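Local coordinates for protein ribonucleotide monophosphatase NagD (Escherichia coli, PDB 2C4N) that probably removes phosphate from a broad range of nucleotides and also from polyphosphate and glucose 1-phosphate, as a magnesium-dependent phosphatase of the HAD-like hydrolase superfamily, at residues A[5-10]-A[39-44]. Numbering follows the deposited sequence.
With MG (magnesium ion), chain B; PO4 (phosphate ion), chain D.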
ATOM      1  N   ASN A   5     -29.932   6.470  23.881  1.00 23.31           N
ATOM      2  CA  ASN A   5     -29.508   5.112  23.532  1.00 21.05           C
ATOM      3  C   ASN A   5     -28.000   4.997  23.727  1.00 20.26           C
ATOM      4  O   ASN A   5     -27.277   5.990  23.633  1.00 18.62           O
ATOM      5  CB  ASN A   5     -29.850   4.821  22.069  1.00 23.26           C
ATOM      6  CG  ASN A   5     -31.282   5.178  21.722  1.00 24.90           C
ATOM      7  OD1 ASN A   5     -32.209   4.404  21.970  1.00 25.99           O
ATOM      8  ND2 ASN A   5     -31.470   6.362  21.151  1.00 26.10           N
ATOM      9  N   VAL A   6     -27.519   3.784  23.972  1.00 18.57           N
ATOM     10  CA  VAL A   6     -26.094   3.592  24.196  1.00 17.51           C
ATOM     11  C   VAL A   6     -25.502   2.374  23.503  1.00 17.51           C
ATOM     12  O   VAL A   6     -26.033   1.273  23.615  1.00 17.14           O
ATOM     13  CB  VAL A   6     -25.779   3.448  25.708  1.00 20.03           C
ATOM     14  CG1 VAL A   6     -24.278   3.222  25.909  1.00 19.18           C
ATOM     15  CG2 VAL A   6     -26.240   4.691  26.468  1.00 19.25           C
ATOM     16  N   ILE A   7     -24.410   2.590  22.773  1.00 16.65           N
ATOM     17  CA  ILE A   7     -23.686   1.503  22.126  1.00 16.44           C
ATOM     18  C   ILE A   7     -22.383   1.470  22.912  1.00 16.85           C
ATOM     19  O   ILE A   7     -21.674   2.479  22.991  1.00 18.50           O
ATOM     20  CB  ILE A   7     -23.346   1.791  20.651  1.00 16.63           C
ATOM     21  CG1 ILE A   7     -24.619   1.815  19.806  1.00 15.86           C
ATOM     22  CG2 ILE A   7     -22.395   0.715  20.124  1.00 16.82           C
ATOM     23  CD1 ILE A   7     -24.362   2.160  18.334  1.00 19.25           C
ATOM     24  N   CYS A   8     -22.071   0.332  23.514  1.00 15.66           N
ATOM     25  CA  CYS A   8     -20.852   0.240  24.293  1.00 14.67           C
ATOM     26  C   CYS A   8     -19.975  -0.900  23.821  1.00 15.22           C
ATOM     27  O   CYS A   8     -20.400  -2.057  23.772  1.00 17.09           O
ATOM     28  CB  CYS A   8     -21.177   0.057  25.778  1.00 17.02           C
ATOM     29  SG  CYS A   8     -19.731   0.088  26.869  1.00 17.85           S
ATOM     30  N   ASP A   9     -18.743  -0.562  23.468  1.00 14.76           N
ATOM     31  CA  ASP A   9     -17.795  -1.563  23.021  1.00 14.92           C
ATOM     32  C   ASP A   9     -17.462  -2.494  24.188  1.00 15.12           C
ATOM     33  O   ASP A   9     -17.525  -2.093  25.351  1.00 15.55           O
ATOM     34  CB  ASP A   9     -16.531  -0.888  22.507  1.00 16.31           C
ATOM     35  CG  ASP A   9     -15.480  -1.881  22.120  1.00 17.80           C
ATOM     36  OD1 ASP A   9     -15.754  -2.729  21.243  1.00 18.07           O
ATOM     37  OD2 ASP A   9     -14.389  -1.818  22.706  1.00 19.29           O
ATOM     38  N   ILE A  10     -17.096  -3.731  23.879  1.00 14.48           N
ATOM     39  CA  ILE A  10     -16.797  -4.708  24.923  1.00 16.12           C
ATOM     40  C   ILE A  10     -15.351  -4.784  25.396  1.00 14.92           C
ATOM     41  O   ILE A  10     -15.037  -4.400  26.521  1.00 15.75           O
ATOM     42  CB  ILE A  10     -17.266  -6.122  24.478  1.00 18.31           C
ATOM     43  CG1 ILE A  10     -18.796  -6.141  24.410  1.00 17.51           C
ATOM     44  CG2 ILE A  10     -16.747  -7.194  25.444  1.00 15.45           C
ATOM     45  CD1 ILE A  10     -19.385  -7.410  23.815  1.00 17.75           C
ATOM     46  N   VAL A  39     -26.723  -1.620  23.461  1.00 15.67           N
ATOM     47  CA  VAL A  39     -26.118  -2.608  22.583  1.00 16.27           C
ATOM     48  C   VAL A  39     -24.658  -2.752  22.993  1.00 14.78           C
ATOM     49  O   VAL A  39     -23.937  -1.755  23.092  1.00 15.45           O
ATOM     50  CB  VAL A  39     -26.179  -2.175  21.101  1.00 22.41           C
ATOM     51  CG1 VAL A  39     -25.292  -3.070  20.256  1.00 21.65           C
ATOM     52  CG2 VAL A  39     -27.614  -2.247  20.598  1.00 22.93           C
ATOM     53  N   LEU A  40     -24.242  -3.984  23.265  1.00 14.09           N
ATOM     54  CA  LEU A  40     -22.859  -4.260  23.627  1.00 16.17           C
ATOM     55  C   LEU A  40     -22.243  -4.804  22.347  1.00 15.24           C
ATOM     56  O   LEU A  40     -22.560  -5.902  21.894  1.00 15.56           O
ATOM     57  CB  LEU A  40     -22.792  -5.277  24.767  1.00 16.45           C
ATOM     58  CG  LEU A  40     -23.472  -4.799  26.058  1.00 17.05           C
ATOM     59  CD1 LEU A  40     -23.155  -5.776  27.188  1.00 16.11           C
ATOM     60  CD2 LEU A  40     -22.991  -3.390  26.420  1.00 16.03           C
ATOM     61  N   LEU A  41     -21.360  -4.002  21.769  1.00 18.61           N
ATOM     62  CA  LEU A  41     -20.729  -4.310  20.498  1.00 17.59           C
ATOM     63  C   LEU A  41     -19.330  -4.905  20.544  1.00 18.02           C
ATOM     64  O   LEU A  41     -18.510  -4.546  21.386  1.00 17.63           O
ATOM     65  CB  LEU A  41     -20.691  -3.025  19.664  1.00 18.22           C
ATOM     66  CG  LEU A  41     -20.117  -3.067  18.247  1.00 19.31           C
ATOM     67  CD1 LEU A  41     -21.133  -3.707  17.310  1.00 19.12           C
ATOM     68  CD2 LEU A  41     -19.788  -1.651  17.789  1.00 18.85           C
ATOM     69  N   THR A  42     -19.075  -5.837  19.632  1.00 16.35           N
ATOM     70  CA  THR A  42     -17.751  -6.421  19.505  1.00 15.81           C
ATOM     71  C   THR A  42     -17.498  -6.719  18.039  1.00 14.98           C
ATOM     72  O   THR A  42     -18.385  -7.184  17.325  1.00 13.12           O
ATOM     73  CB  THR A  42     -17.558  -7.715  20.318  1.00 17.92           C
ATOM     74  OG1 THR A  42     -16.237  -8.216  20.068  1.00 18.68           O
ATOM     75  CG2 THR A  42     -18.579  -8.777  19.934  1.00 18.85           C
ATOM     76  N   ASN A  43     -16.279  -6.439  17.593  1.00 16.41           N
ATOM     77  CA  ASN A  43     -15.898  -6.666  16.209  1.00 18.18           C
ATOM     78  C   ASN A  43     -15.632  -8.127  15.905  1.00 18.24           C
ATOM     79  O   ASN A  43     -15.547  -8.509  14.737  1.00 19.22           O
ATOM     80  CB  ASN A  43     -14.652  -5.851  15.881  1.00 16.28           C
ATOM     81  CG  ASN A  43     -14.893  -4.858  14.779  1.00 15.35           C
ATOM     82  OD1 ASN A  43     -15.993  -4.319  14.653  1.00 16.52           O
ATOM     83  ND2 ASN A  43     -13.861  -4.583  13.987  1.00 16.22           N
ATOM     84  N   TYR A  44     -15.504  -8.951  16.941  1.00 16.39           N
ATOM     85  CA  TYR A  44     -15.223 -10.356  16.715  1.00 19.34           C
ATOM     86  C   TYR A  44     -16.486 -11.183  16.509  1.00 19.04           C
ATOM     87  O   TYR A  44     -17.501 -10.986  17.171  1.00 18.66           O
ATOM     88  CB  TYR A  44     -14.313 -10.885  17.835  1.00 27.02           C
ATOM     89  CG  TYR A  44     -12.948 -10.204  17.766  1.00 31.62           C
ATOM     90  CD1 TYR A  44     -12.712  -8.996  18.429  1.00 31.88           C
ATOM     91  CD2 TYR A  44     -11.925 -10.718  16.959  1.00 32.08           C
ATOM     92  CE1 TYR A  44     -11.500  -8.317  18.290  1.00 32.36           C
ATOM     93  CE2 TYR A  44     -10.710 -10.043  16.814  1.00 31.81           C
ATOM     94  CZ  TYR A  44     -10.502  -8.843  17.481  1.00 33.73           C
ATOM     95  OH  TYR A  44      -9.302  -8.171  17.329  1.00 33.78           O
TER
HETATM   96 MG    MG B1251     -12.306  -2.486  22.258  1.00 22.83          MG
HETATM   97  P   PO4 D1253     -13.900  -5.328  20.544  1.00 30.33           P
HETATM   98  O1  PO4 D1253     -15.046  -5.649  21.431  1.00 31.58           O
HETATM   99  O2  PO4 D1253     -14.401  -4.770  19.265  1.00 24.92           O
HETATM  100  O3  PO4 D1253     -13.028  -4.342  21.202  1.00 26.21           O
HETATM  101  O4  PO4 D1253     -13.123  -6.566  20.280  1.00 32.83           O
HETATM  102  O   HOH W   1     -12.305  -1.208  20.326  1.00 20.05           O
HETATM  103  O   HOH W   2     -10.033  -3.007  22.115  1.00 21.42           O
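Val-39 N donates to Val-6 O, and Cys-8 N to Val-39 O at 2.8 Å, in the parallel pairing of two neighbouring strands of the parallel HAD-type Rossmann-like sheet. Leu-41 N continues the ladder to Cys-8 O, and Ile-10 N ends it on Leu-41 O. Ile-7 CG2 lies beside Leu-41 CB on one face, where helix 180-189 packs. On the other face Cys-8 CB meets Leu-40 CD2 at 3.9 Å. Ile-10 leans across the backbone of Leu-41 towards Thr-42: CB is 3.7 Å from Leu-41 O, CG1 lies closer at 3.4 Å from that same Leu-41 O, and the CD1 tip touches Thr-42 CB at 4.0 Å. CG1 stands beside the backbone N (chi1 -68°), which brings CG1 close to the carbonyl oxygen that accepts from Ile-10 N. Both strands lead to the active site. Asp-9 OD2 binds magnesium, with Asp-201 and Asp-11 O, while OD1 forms a salt bridge with Lys-176. Phosphate O3 and two waters fill the remaining metal positions. Thr-42 OG1 lies 3.1 Å from phosphate O1 and accepts from Tyr-44 N in an ST turn. A valine here would probably leave Tyr-44 N without its ST-turn acceptor and cost phosphate O1 its nearby hydroxyl. Asn-43 N donates to phosphate O2 at 3.0 Å, with an N-H...O angle of 163°.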